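Local coordinates for protein phosphodiesterase (Candida albicans, PDB 6CPU) that belongs to the largely helical cyclic nucleotide phosphodiesterase family of the HD superfamily and holds a zinc ion and a magnesium ion, at residues R264-N269 with I387-R392; A258-V263 with H274-A279; I242-G247 with G294-F299; H288-L293 with A332-I337; D359-I362 with P367-L370. All blocks are in the same frame, centred on the assembly; numbering follows the deposited sequence.

Overall arrangement
The five contacts lie in the mainly helical part of the chain. Contacts 1 and 2 are neighbours, their centres 7 Å apart, and they touch where Tyr-267 of the 264-269 loop packs on Phe-276 and Ala-279. Contact 2 carries His-278, a zinc ligand, and the Thr-266 side chain of contact 1 lies about 12 Å from both the zinc and the magnesium ion. Helix 276-292 runs from contact 2 to contact 4, whose centre is 22 Å away. Contacts 3 and 4, with centres 9 Å apart, share a second cluster in which Phe-299 meets Ile-291. Contact 5, about 40 Å between centres from contact 3, lies on the opposite side of the chain's centre.

Contact 1: residues R264-N269 with I387-R392; sequences RDTYKN and INKVLR
No ring or amide takes part where Thr-266 meets Lys-389 and Val-390; the nearest ring in the turn, that of Tyr-267, packs instead on Phe-276 and Ala-279 of helix 276-292. The contact sets a type I beta turn, Arg-264 to Tyr-267, against helix 377-394 in the helical phosphodiesterase domain. Thr-266 reaches the helix at the third position of this turn, which is closed by Tyr-267 N to Arg-264 O at 3.0 Å. On the other side, the helix widens into a pi-type turn, with Arg-392 N bonded to Ile-387 O at 2.9 Å.

The Thr-266 methyl, CG2, does all the touching. It lies 3.8 Å from Val-390 CG2, the two short side chains crossing at a slant, while Lys-389 runs alongside it in the reverse direction and offers CE at 3.9 Å. The lysine chain is extended as far as CE, which carries that carbon to the threonine methyl, and the bend at its last torsion (chi4 61°) turns NZ aside from this line; the lysine makes a cation-pi contact with Phe-93. Val-390 also rests on Phe-259 and Val-263, continuing the apolar layer onto helix 253-264. Tyr-267 OH bonds to Leu-347 O and Asp-350 N, linking the turn to the backbone of a zinc ligand. Thr-266 OG1 (chi1 68°), placed between its own N and carbonyl carbon, hydrogen-bonds back to Val-263 O.

Contact 2: residues A258-V263 with H274-A279; sequences AFIFIV and HNFRHA. With ZN (zinc ion), chain B.
Phe-276 holds CG anti to its backbone N (chi1 -179°), sending the ring out from the first turn of helix 276-292 to meet Ile-260 and Val-263. Ile-260 has CG2 in the equivalent anti position, and this branch approaches Phe-276 CZ at 4.1 Å, the two side chains crossing at about a right angle. The end of the isoleucine side chain leads away; Ile-260 also packs on Val-231 and Val-234 of helix 227-242. One turn further on, Val-263 CG1 lies 4.2 Å from Phe-276 CE1. The ring is covered by helix 253-264 and by Leu-230 of helix 227-242, in the helical bundle that carries the metal site of HD-type phosphodiesterases.

Asn-275 is the N-cap of helix 276-292: its OD1 accepts from His-278 N at 3.1 Å, almost in line with the side-chain C=O. His-278 departs from the helix on a different side from Phe-276, and its NE2 binds zinc at 2.2 Å. His-349, Asp-350, Asp-462 and two waters complete the coordination. His-274, before the cap, lies 2.7 Å through NE2 from one of these waters, which sits in the plane of its ring, and its ND1 is hydrogen-bonded to Glu-483 OE2.

Contact 3: residues I242-G247 with G294-F299; sequences IKQVEG and GSLPKF
Gln-244 packs closely through CG on Leu-296, and through CG and the amide carbon CD on Pro-297, whereas the outer part of the contact is only partly buried. The inner side belongs to Leu-296: its CD2 comes within 4.0 Å of Gln-244 CG, the two chains crossing at about a right angle, and its isobutyl group continues inward onto Phe-287 and Thr-339. Pro-297 forms the outer side. It faces the glutamine from the opposite direction, with its CD 4.0 Å from Gln-244 CD and its CG at a similar distance. A bend at the second torsion of Gln-244 (chi2 -48°) brings the end of the chain round toward this ring. Leu-296 is buried, but Gln-244 and Pro-297 both stay partly exposed.

Both partners are loops that follow helices. Gln-244 is the third residue of a type I beta turn at the end of helix 227-242, closed by Val-245 N to Ile-242 O at 3.0 Å. Across from it, helix 276-292 stops in a Schellman motif at Gly-294, whose phi is positive (77°), and the chain then extends through Leu-296 and Pro-297. Tyr-240, on the last turns of helix 227-242, ties the same two parts together nearby: its OH hydrogen-bonds to Pro-297 O, and its ring meets Phe-299 edge-to-face.

Contact 4: residues H288-L293 with A332-I337; sequences HFLIRL and ASLNPI
Leu-290 and Leu-334 meet through one methyl each, CD2 of the first standing 4.0 Å from CD1 of the second, the side chains crossing at a slant. A few residues along, the Ala-332 methyl abuts a backbone oxygen instead, with CB 3.5 Å from Leu-293 O. This carbonyl belongs to the first residue after helix 276-292, and Leu-293 N is still bonded to Phe-289 O at 2.9 Å.

The CB of Leu-290 does not point at its partner, but with CG turned anti to the carbonyl carbon (chi1 -69°) the end of the chain comes nearer to Leu-334. Around them, Leu-290 is packed on Thr-339, Leu-342 and Leu-343 of helix 336-348, while Leu-334 rests on Ser-454 and Leu-457 of helix 446-462. Leu-293 touches Leu-457 as well, so one residue of that helix backs both segments. The contact therefore joins the C-terminal end of one helix of the catalytic-family domain to the approach to the next.

Further out, polar bonds fix the loop leading into helix 336-348. Leu-334 O accepts from Ser-295 OG, and Asn-335 is the N-cap of that helix, its OD1 accepting from Gln-338 N and its ND2 donating to Ile-403 O. No hydrogen bond crosses directly between the two segments, which is consistent with spacing set by van der Waals packing, the loop's polar anchors lying outside the pair.

Contact 5: residues D359-I362 with P367-L370; sequences DFMI and PTAL
The carbonyl oxygen of Met-361 meets the Ala-369 methyl, CB, at 3.4 Å. No hydrogen bond joins the two segments, so this meeting of oxygen and CB is packing. The methyl does not come at the end of the carbonyl: it lies over the face of the Met-361 to Ile-362 peptide, 3.7 Å from Met-361 C and 4.1 Å from Ile-362 N. Met-361 CB stands 4.3 Å from the same methyl and adds a looser apolar contact. With so small a side chain at position 369 the backbones come close, the CA atoms of Ile-362 and Ala-369 being 5.5 Å apart.

The arrangement consists of two short consecutive helices, 358-363 and 367-371, joined by a three-residue turn, and the second packs back on the first. Met-361 then folds across the gap, its chain bent at the second torsion (chi2 -67°). The modelled separation between its terminal methyl and Thr-368 OG1 is too short for a methyl and an oxygen, so the exact placing of that end is doubtful.

Met-165 of helix 165-173 touches both Met-361 and Thr-368. Val-377, at the start of helix 377-394, packs on Thr-368 and Ala-369. The Met-361 side chain is about 11 Å from the magnesium ion.

Contact 1: residues R264-N269 with I387-R392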
# COMPACT_ATOMS: atom_id res chain seq x y z
N ARG A 264 -5.37 3.06 -1.71
CA ARG A 264 -5.18 3.35 -0.27
C ARG A 264 -6.12 2.50 0.59
O ARG A 264 -5.71 1.95 1.62
CB ARG A 264 -5.39 4.84 0.01
CG ARG A 264 -5.18 5.22 1.46
CD ARG A 264 -5.36 6.70 1.67
NE ARG A 264 -6.77 7.09 1.76
CZ ARG A 264 -7.20 8.31 2.06
NH1 ARG A 264 -6.34 9.31 2.24
NH2 ARG A 264 -8.50 8.55 2.18
N ASP A 265 -7.36 2.34 0.13
CA ASP A 265 -8.35 1.52 0.82
C ASP A 265 -8.01 0.02 0.94
O ASP A 265 -8.59 -0.68 1.77
CB ASP A 265 -9.74 1.67 0.15
CG ASP A 265 -10.41 3.02 0.42
OD1 ASP A 265 -9.96 3.77 1.32
OD2 ASP A 265 -11.40 3.35 -0.29
N THR A 266 -7.06 -0.47 0.14
CA THR A 266 -6.63 -1.85 0.24
C THR A 266 -5.48 -2.05 1.23
O THR A 266 -5.12 -3.18 1.50
CB THR A 266 -6.20 -2.45 -1.11
OG1 THR A 266 -5.00 -1.83 -1.57
CG2 THR A 266 -7.31 -2.27 -2.15
N TYR A 267 -4.90 -0.95 1.72
CA TYR A 267 -3.83 -1.02 2.71
C TYR A 267 -4.42 -0.87 4.10
O TYR A 267 -5.38 -0.13 4.30
CB TYR A 267 -2.77 0.06 2.42
CG TYR A 267 -1.83 -0.34 1.31
CD1 TYR A 267 -2.04 0.07 -0.00
CD2 TYR A 267 -0.73 -1.15 1.56
CE1 TYR A 267 -1.19 -0.33 -1.02
CE2 TYR A 267 0.12 -1.55 0.54
CZ TYR A 267 -0.11 -1.14 -0.75
OH TYR A 267 0.76 -1.56 -1.76
N LYS A 268 -3.88 -1.59 5.07
CA LYS A 268 -4.40 -1.54 6.44
C LYS A 268 -3.73 -0.41 7.25
O LYS A 268 -2.54 -0.48 7.54
CB LYS A 268 -4.18 -2.89 7.12
CG LYS A 268 -4.99 -3.96 6.42
CD LYS A 268 -4.68 -5.34 6.93
CE LYS A 268 -5.79 -6.33 6.62
NZ LYS A 268 -6.39 -6.15 5.28
N ASN A 269 -4.52 0.61 7.61
CA ASN A 269 -3.97 1.84 8.18
C ASN A 269 -3.32 1.65 9.51
O ASN A 269 -2.43 2.42 9.87
CB ASN A 269 -5.07 2.87 8.39
CG ASN A 269 -5.64 3.34 7.10
OD1 ASN A 269 -6.31 2.56 6.40
ND2 ASN A 269 -5.40 4.59 6.77
N ILE A 387 -4.03 -7.14 -8.99
CA ILE A 387 -4.50 -7.31 -10.36
C ILE A 387 -6.02 -7.46 -10.40
O ILE A 387 -6.69 -6.76 -11.16
CB ILE A 387 -3.86 -8.52 -11.08
CG1 ILE A 387 -2.33 -8.40 -11.12
CG2 ILE A 387 -4.48 -8.69 -12.48
CD1 ILE A 387 -1.79 -7.13 -11.75
N ASN A 388 -6.57 -8.35 -9.58
CA ASN A 388 -7.96 -8.76 -9.76
C ASN A 388 -8.97 -7.87 -9.06
O ASN A 388 -10.11 -7.76 -9.52
CB ASN A 388 -8.15 -10.19 -9.33
CG ASN A 388 -7.26 -11.14 -10.12
OD1 ASN A 388 -7.20 -11.07 -11.34
ND2 ASN A 388 -6.60 -12.02 -9.43
N LYS A 389 -8.56 -7.24 -7.96
CA LYS A 389 -9.45 -6.30 -7.28
C LYS A 389 -9.25 -4.88 -7.81
O LYS A 389 -10.23 -4.22 -8.14
CB LYS A 389 -9.25 -6.32 -5.76
CG LYS A 389 -10.08 -5.29 -5.01
CD LYS A 389 -9.99 -5.50 -3.51
CE LYS A 389 -10.61 -4.34 -2.72
NZ LYS A 389 -12.05 -4.16 -3.01
N VAL A 390 -8.01 -4.40 -7.84
CA VAL A 390 -7.76 -3.00 -8.14
C VAL A 390 -7.68 -2.72 -9.65
O VAL A 390 -8.54 -2.01 -10.18
CB VAL A 390 -6.49 -2.49 -7.42
CG1 VAL A 390 -6.22 -1.04 -7.80
CG2 VAL A 390 -6.66 -2.62 -5.92
N LEU A 391 -6.69 -3.27 -10.34
CA LEU A 391 -6.43 -2.87 -11.73
C LEU A 391 -7.49 -3.37 -12.72
O LEU A 391 -7.83 -2.66 -13.66
CB LEU A 391 -5.02 -3.28 -12.18
CG LEU A 391 -3.84 -2.66 -11.43
CD1 LEU A 391 -2.53 -3.26 -11.90
CD2 LEU A 391 -3.81 -1.14 -11.58
N ARG A 392 -8.02 -4.58 -12.50
CA ARG A 392 -9.05 -5.13 -13.41
C ARG A 392 -10.28 -4.24 -13.47
O ARG A 392 -10.93 -4.13 -14.52
CB ARG A 392 -9.45 -6.56 -12.98
CG ARG A 392 -10.51 -7.23 -13.86
CD ARG A 392 -9.99 -7.45 -15.28
NE ARG A 392 -11.04 -7.90 -16.19
CZ ARG A 392 -11.87 -7.11 -16.88
NH1 ARG A 392 -11.86 -5.79 -16.75
NH2 ARG A 392 -12.76 -7.68 -17.69

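Contact 2: residues A258-V263 with H274-A279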
# COMPACT_ATOMS: atom_id res chain seq x y z
N ALA A 258 -9.30 8.95 -7.94
CA ALA A 258 -10.22 7.87 -7.60
C ALA A 258 -9.48 6.52 -7.48
O ALA A 258 -9.69 5.76 -6.53
CB ALA A 258 -11.35 7.77 -8.64
N PHE A 259 -8.65 6.23 -8.47
CA PHE A 259 -7.82 5.04 -8.48
C PHE A 259 -6.95 4.96 -7.23
O PHE A 259 -6.86 3.91 -6.59
CB PHE A 259 -6.98 5.02 -9.77
CG PHE A 259 -5.79 4.10 -9.73
CD1 PHE A 259 -5.94 2.73 -9.63
CD2 PHE A 259 -4.50 4.62 -9.84
CE1 PHE A 259 -4.83 1.90 -9.62
CE2 PHE A 259 -3.40 3.79 -9.84
CZ PHE A 259 -3.56 2.42 -9.73
N ILE A 260 -6.32 6.07 -6.87
CA ILE A 260 -5.41 6.08 -5.72
C ILE A 260 -6.16 5.91 -4.40
O ILE A 260 -5.65 5.27 -3.47
CB ILE A 260 -4.54 7.35 -5.71
CG1 ILE A 260 -3.67 7.38 -6.97
CG2 ILE A 260 -3.65 7.39 -4.47
CD1 ILE A 260 -3.26 8.77 -7.38
N PHE A 261 -7.36 6.48 -4.30
CA PHE A 261 -8.19 6.26 -3.11
C PHE A 261 -8.52 4.78 -2.94
O PHE A 261 -8.47 4.24 -1.83
CB PHE A 261 -9.49 7.06 -3.16
CG PHE A 261 -9.41 8.40 -2.50
CD1 PHE A 261 -8.85 9.48 -3.16
CD2 PHE A 261 -9.95 8.60 -1.24
CE1 PHE A 261 -8.78 10.73 -2.56
CE2 PHE A 261 -9.90 9.84 -0.63
CZ PHE A 261 -9.30 10.91 -1.29
N ILE A 262 -8.85 4.13 -4.05
CA ILE A 262 -9.13 2.69 -4.08
C ILE A 262 -7.91 1.89 -3.62
O ILE A 262 -8.06 0.98 -2.83
CB ILE A 262 -9.51 2.20 -5.51
CG1 ILE A 262 -10.87 2.71 -6.00
CG2 ILE A 262 -9.43 0.68 -5.62
CD1 ILE A 262 -11.79 3.29 -4.99
N VAL A 263 -6.72 2.27 -4.10
CA VAL A 263 -5.48 1.61 -3.67
C VAL A 263 -5.25 1.82 -2.17
O VAL A 263 -4.98 0.86 -1.45
CB VAL A 263 -4.24 2.14 -4.44
CG1 VAL A 263 -2.95 1.62 -3.81
CG2 VAL A 263 -4.30 1.73 -5.90
N HIS A 274 3.76 -1.97 7.19
CA HIS A 274 3.18 -2.34 5.87
C HIS A 274 1.83 -1.70 5.60
O HIS A 274 0.81 -2.37 5.47
CB HIS A 274 3.11 -3.87 5.74
CG HIS A 274 4.46 -4.51 5.63
ND1 HIS A 274 5.09 -5.09 6.71
CD2 HIS A 274 5.31 -4.62 4.59
CE1 HIS A 274 6.27 -5.55 6.33
NE2 HIS A 274 6.43 -5.27 5.04
N ASN A 275 1.85 -0.38 5.51
CA ASN A 275 0.65 0.43 5.27
C ASN A 275 0.82 1.21 3.97
O ASN A 275 1.76 0.96 3.22
CB ASN A 275 0.39 1.34 6.45
CG ASN A 275 1.59 2.22 6.78
OD1 ASN A 275 2.42 2.50 5.94
ND2 ASN A 275 1.68 2.62 8.02
N PHE A 276 -0.11 2.09 3.69
CA PHE A 276 -0.07 2.87 2.44
C PHE A 276 1.19 3.75 2.39
O PHE A 276 1.77 3.93 1.32
CB PHE A 276 -1.32 3.72 2.36
CG PHE A 276 -1.43 4.54 1.12
CD1 PHE A 276 -1.45 3.95 -0.12
CD2 PHE A 276 -1.57 5.93 1.22
CE1 PHE A 276 -1.56 4.72 -1.26
CE2 PHE A 276 -1.70 6.70 0.07
CZ PHE A 276 -1.69 6.10 -1.16
N ARG A 277 1.62 4.25 3.54
CA ARG A 277 2.85 5.07 3.61
C ARG A 277 4.08 4.30 3.08
O ARG A 277 4.88 4.87 2.34
CB ARG A 277 3.07 5.62 5.02
CG ARG A 277 4.36 6.41 5.23
CD ARG A 277 4.46 7.05 6.61
NE ARG A 277 3.38 8.01 6.81
CZ ARG A 277 2.26 7.79 7.47
NH1 ARG A 277 2.03 6.64 8.11
NH2 ARG A 277 1.34 8.74 7.50
N HIS A 278 4.20 3.02 3.44
CA HIS A 278 5.28 2.14 2.93
C HIS A 278 5.18 1.97 1.43
O HIS A 278 6.18 2.05 0.73
CB HIS A 278 5.28 0.77 3.63
CG HIS A 278 6.17 -0.26 2.99
ND1 HIS A 278 7.54 -0.11 2.89
CD2 HIS A 278 5.88 -1.45 2.41
CE1 HIS A 278 8.05 -1.17 2.28
NE2 HIS A 278 7.07 -2.00 1.97
N ALA A 279 3.97 1.73 0.92
CA ALA A 279 3.76 1.59 -0.50
C ALA A 279 4.23 2.83 -1.27
O ALA A 279 4.91 2.72 -2.31
CB ALA A 279 2.29 1.30 -0.81
ZN ZN B . 7.06 -3.91 0.92
O HOH W 1 7.83 -4.64 2.86
O HOH W 2 7.26 -5.98 0.30

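Contact 3: residues I242-G247 with G294-F299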
# COMPACT_ATOMS: atom_id res chain seq x y z
N ILE A 242 2.83 8.75 -16.69
CA ILE A 242 1.84 8.62 -17.77
C ILE A 242 2.12 9.63 -18.90
O ILE A 242 2.05 9.28 -20.08
CB ILE A 242 0.39 8.79 -17.25
CG1 ILE A 242 -0.02 7.61 -16.37
CG2 ILE A 242 -0.60 8.92 -18.40
CD1 ILE A 242 -1.29 7.84 -15.57
N LYS A 243 2.45 10.86 -18.53
CA LYS A 243 2.76 11.91 -19.51
C LYS A 243 3.93 11.59 -20.45
O LYS A 243 4.03 12.18 -21.52
CB LYS A 243 3.05 13.24 -18.81
CG LYS A 243 1.82 13.98 -18.33
CD LYS A 243 2.23 15.25 -17.60
CE LYS A 243 1.04 16.00 -17.04
NZ LYS A 243 1.48 16.95 -15.98
N GLN A 244 4.82 10.69 -20.04
CA GLN A 244 5.96 10.31 -20.88
C GLN A 244 5.63 9.17 -21.86
O GLN A 244 6.43 8.90 -22.76
CB GLN A 244 7.18 9.92 -20.04
CG GLN A 244 7.50 10.81 -18.84
CD GLN A 244 7.51 12.30 -19.14
OE1 GLN A 244 7.12 13.11 -18.29
NE2 GLN A 244 7.94 12.67 -20.33
N VAL A 245 4.47 8.53 -21.72
CA VAL A 245 4.14 7.38 -22.56
C VAL A 245 3.44 7.86 -23.82
O VAL A 245 2.34 8.39 -23.75
CB VAL A 245 3.25 6.35 -21.84
CG1 VAL A 245 3.07 5.11 -22.70
CG2 VAL A 245 3.88 5.98 -20.50
N GLU A 246 4.10 7.64 -24.96
CA GLU A 246 3.70 8.20 -26.25
C GLU A 246 2.23 7.96 -26.60
O GLU A 246 1.42 8.89 -26.56
CB GLU A 246 4.63 7.65 -27.36
CG GLU A 246 4.42 8.28 -28.73
CD GLU A 246 4.98 9.68 -28.82
OE1 GLU A 246 6.22 9.82 -28.98
OE2 GLU A 246 4.19 10.65 -28.73
N GLY A 247 1.86 6.73 -26.93
CA GLY A 247 0.52 6.45 -27.44
C GLY A 247 -0.49 6.16 -26.35
O GLY A 247 -1.30 5.24 -26.48
N GLY A 294 17.61 7.73 -16.09
CA GLY A 294 17.21 8.36 -17.34
C GLY A 294 15.96 7.78 -17.96
O GLY A 294 15.66 8.08 -19.12
N SER A 295 15.22 6.95 -17.21
CA SER A 295 13.95 6.41 -17.70
C SER A 295 12.82 7.42 -17.54
O SER A 295 11.79 7.31 -18.20
CB SER A 295 13.59 5.12 -16.97
OG SER A 295 14.23 4.01 -17.58
N LEU A 296 13.02 8.39 -16.65
CA LEU A 296 12.15 9.56 -16.55
C LEU A 296 13.02 10.80 -16.51
O LEU A 296 14.07 10.78 -15.88
CB LEU A 296 11.36 9.52 -15.25
CG LEU A 296 10.32 8.43 -15.04
CD1 LEU A 296 10.03 8.31 -13.56
CD2 LEU A 296 9.05 8.73 -15.82
N PRO A 297 12.56 11.90 -17.13
CA PRO A 297 13.33 13.14 -17.07
C PRO A 297 13.28 13.78 -15.69
O PRO A 297 12.30 13.59 -14.95
CB PRO A 297 12.64 14.04 -18.09
CG PRO A 297 11.24 13.53 -18.18
CD PRO A 297 11.27 12.07 -17.81
N LYS A 298 14.32 14.53 -15.34
CA LYS A 298 14.33 15.24 -14.07
C LYS A 298 13.29 16.36 -14.16
O LYS A 298 12.88 16.75 -15.25
CB LYS A 298 15.72 15.80 -13.77
CG LYS A 298 16.82 14.75 -13.87
CD LYS A 298 18.10 15.18 -13.19
CE LYS A 298 19.23 14.23 -13.57
NZ LYS A 298 20.47 14.48 -12.80
N PHE A 299 12.87 16.85 -13.00
CA PHE A 299 11.86 17.89 -12.92
C PHE A 299 12.35 19.04 -12.05
O PHE A 299 13.32 18.90 -11.30
CB PHE A 299 10.51 17.33 -12.40
CG PHE A 299 10.61 16.52 -11.13
CD1 PHE A 299 10.25 17.07 -9.91
CD2 PHE A 299 11.03 15.20 -11.16
CE1 PHE A 299 10.33 16.34 -8.74
CE2 PHE A 299 11.10 14.46 -9.98
CZ PHE A 299 10.76 15.03 -8.78

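Contact 4: residues H288-L293 with A332-I337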
# COMPACT_ATOMS: atom_id res chain seq x y z
N HIS A 288 12.67 7.71 -7.94
CA HIS A 288 14.03 8.28 -7.97
C HIS A 288 15.02 7.42 -8.77
O HIS A 288 15.77 7.96 -9.59
CB HIS A 288 14.56 8.56 -6.56
CG HIS A 288 14.21 9.92 -6.05
ND1 HIS A 288 15.16 10.87 -5.75
CD2 HIS A 288 13.01 10.49 -5.80
CE1 HIS A 288 14.56 11.97 -5.34
NE2 HIS A 288 13.25 11.76 -5.35
N PHE A 289 15.00 6.10 -8.56
CA PHE A 289 15.83 5.19 -9.36
C PHE A 289 15.63 5.44 -10.85
O PHE A 289 16.60 5.61 -11.59
CB PHE A 289 15.55 3.71 -9.06
CG PHE A 289 15.87 3.27 -7.64
CD1 PHE A 289 16.70 4.01 -6.82
CD2 PHE A 289 15.35 2.08 -7.15
CE1 PHE A 289 17.00 3.59 -5.53
CE2 PHE A 289 15.65 1.65 -5.87
CZ PHE A 289 16.46 2.40 -5.06
N LEU A 290 14.38 5.47 -11.27
CA LEU A 290 14.04 5.64 -12.68
C LEU A 290 14.48 6.99 -13.26
O LEU A 290 14.87 7.07 -14.42
CB LEU A 290 12.55 5.43 -12.89
CG LEU A 290 12.09 3.97 -12.69
CD1 LEU A 290 10.61 3.89 -12.34
CD2 LEU A 290 12.39 3.15 -13.94
N ILE A 291 14.42 8.05 -12.45
CA ILE A 291 14.92 9.36 -12.90
C ILE A 291 16.43 9.29 -13.09
O ILE A 291 16.94 9.61 -14.16
CB ILE A 291 14.55 10.49 -11.93
CG1 ILE A 291 13.04 10.78 -12.03
CG2 ILE A 291 15.34 11.76 -12.24
CD1 ILE A 291 12.48 11.41 -10.79
N ARG A 292 17.13 8.84 -12.06
CA ARG A 292 18.59 8.77 -12.10
C ARG A 292 19.12 7.79 -13.16
O ARG A 292 20.28 7.89 -13.57
CB ARG A 292 19.14 8.46 -10.71
CG ARG A 292 18.88 9.58 -9.71
CD ARG A 292 19.69 9.40 -8.45
NE ARG A 292 19.27 10.29 -7.37
CZ ARG A 292 19.63 11.57 -7.25
NH1 ARG A 292 20.40 12.16 -8.16
NH2 ARG A 292 19.19 12.28 -6.21
N LEU A 293 18.27 6.86 -13.60
CA LEU A 293 18.59 5.96 -14.72
C LEU A 293 18.22 6.55 -16.08
O LEU A 293 18.46 5.92 -17.11
CB LEU A 293 17.84 4.63 -14.54
CG LEU A 293 18.40 3.71 -13.46
CD1 LEU A 293 17.36 2.67 -13.03
CD2 LEU A 293 19.67 3.03 -13.96
N ALA A 332 17.58 4.27 -21.86
CA ALA A 332 17.55 3.67 -20.53
C ALA A 332 17.14 2.21 -20.68
O ALA A 332 16.59 1.81 -21.70
CB ALA A 332 16.58 4.42 -19.64
N SER A 333 17.41 1.42 -19.65
CA SER A 333 17.06 0.00 -19.67
C SER A 333 15.55 -0.17 -19.84
O SER A 333 15.11 -0.95 -20.69
CB SER A 333 17.53 -0.70 -18.39
OG SER A 333 18.94 -0.65 -18.28
N LEU A 334 14.76 0.57 -19.06
CA LEU A 334 13.30 0.48 -19.12
C LEU A 334 12.70 1.65 -19.90
O LEU A 334 12.98 2.81 -19.61
CB LEU A 334 12.71 0.44 -17.70
CG LEU A 334 13.18 -0.70 -16.79
CD1 LEU A 334 12.51 -0.61 -15.42
CD2 LEU A 334 12.90 -2.05 -17.44
N ASN A 335 11.88 1.32 -20.89
CA ASN A 335 11.16 2.32 -21.68
C ASN A 335 9.98 2.94 -20.89
O ASN A 335 9.76 2.58 -19.72
CB ASN A 335 10.75 1.71 -23.03
CG ASN A 335 9.52 0.81 -22.94
OD1 ASN A 335 8.94 0.62 -21.87
ND2 ASN A 335 9.13 0.25 -24.08
N PRO A 336 9.23 3.89 -21.51
CA PRO A 336 8.19 4.60 -20.75
C PRO A 336 7.05 3.74 -20.19
O PRO A 336 6.67 3.94 -19.03
CB PRO A 336 7.65 5.61 -21.77
CG PRO A 336 8.82 5.88 -22.67
CD PRO A 336 9.51 4.55 -22.81
N ILE A 337 6.51 2.82 -20.98
CA ILE A 337 5.42 1.96 -20.48
C ILE A 337 5.91 0.96 -19.42
O ILE A 337 5.21 0.70 -18.45
CB ILE A 337 4.62 1.26 -21.60
CG1 ILE A 337 3.30 0.71 -21.04
CG2 ILE A 337 5.43 0.15 -22.27
CD1 ILE A 337 2.28 0.37 -22.10

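Contact 5: residues D359-I362 with P367-L370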
# COMPACT_ATOMS: atom_id res chain seq x y z
N ASP A 359 7.06 -16.07 7.28
CA ASP A 359 7.43 -17.03 8.31
C ASP A 359 6.29 -17.30 9.29
O ASP A 359 6.03 -18.46 9.63
CB ASP A 359 8.69 -16.58 9.06
CG ASP A 359 9.95 -16.69 8.21
OD1 ASP A 359 9.97 -17.56 7.30
OD2 ASP A 359 10.91 -15.92 8.44
N PHE A 360 5.59 -16.26 9.73
CA PHE A 360 4.49 -16.42 10.66
C PHE A 360 3.33 -17.19 10.01
O PHE A 360 2.77 -18.10 10.61
CB PHE A 360 3.99 -15.06 11.16
CG PHE A 360 2.67 -15.12 11.83
CD1 PHE A 360 2.57 -15.41 13.17
CD2 PHE A 360 1.49 -14.93 11.09
CE1 PHE A 360 1.34 -15.49 13.78
CE2 PHE A 360 0.26 -15.00 11.70
CZ PHE A 360 0.18 -15.28 13.05
N MET A 361 2.96 -16.78 8.79
CA MET A 361 1.84 -17.41 8.09
C MET A 361 2.12 -18.91 7.87
O MET A 361 1.21 -19.75 8.04
CB MET A 361 1.56 -16.72 6.76
CG MET A 361 1.26 -15.23 6.85
SD MET A 361 -0.27 -14.86 7.69
CE MET A 361 -1.42 -15.15 6.33
N ILE A 362 3.37 -19.24 7.54
CA ILE A 362 3.77 -20.63 7.32
C ILE A 362 3.74 -21.41 8.64
O ILE A 362 3.11 -22.46 8.76
CB ILE A 362 5.17 -20.70 6.67
CG1 ILE A 362 5.12 -20.17 5.24
CG2 ILE A 362 5.72 -22.13 6.68
CD1 ILE A 362 6.47 -19.79 4.66
N PRO A 367 -4.55 -19.96 6.64
CA PRO A 367 -5.22 -20.40 5.42
C PRO A 367 -4.52 -19.99 4.13
O PRO A 367 -4.35 -20.83 3.24
CB PRO A 367 -6.61 -19.78 5.58
CG PRO A 367 -6.86 -20.01 7.05
CD PRO A 367 -5.55 -19.66 7.69
N THR A 368 -4.04 -18.75 4.03
CA THR A 368 -3.37 -18.32 2.78
C THR A 368 -2.05 -19.09 2.52
O THR A 368 -1.70 -19.37 1.36
CB THR A 368 -3.16 -16.80 2.75
OG1 THR A 368 -2.38 -16.42 3.88
CG2 THR A 368 -4.50 -16.09 2.84
N ALA A 369 -1.33 -19.44 3.59
CA ALA A 369 -0.14 -20.29 3.45
C ALA A 369 -0.52 -21.68 2.94
O ALA A 369 0.21 -22.24 2.12
CB ALA A 369 0.61 -20.39 4.78
N LEU A 370 -1.65 -22.22 3.39
CA LEU A 370 -2.12 -23.53 2.90
C LEU A 370 -2.53 -23.47 1.42
O LEU A 370 -2.26 -24.40 0.67
CB LEU A 370 -3.27 -24.07 3.75
CG LEU A 370 -3.01 -24.19 5.26
CD1 LEU A 370 -4.16 -24.93 5.92
CD2 LEU A 370 -1.69 -24.89 5.56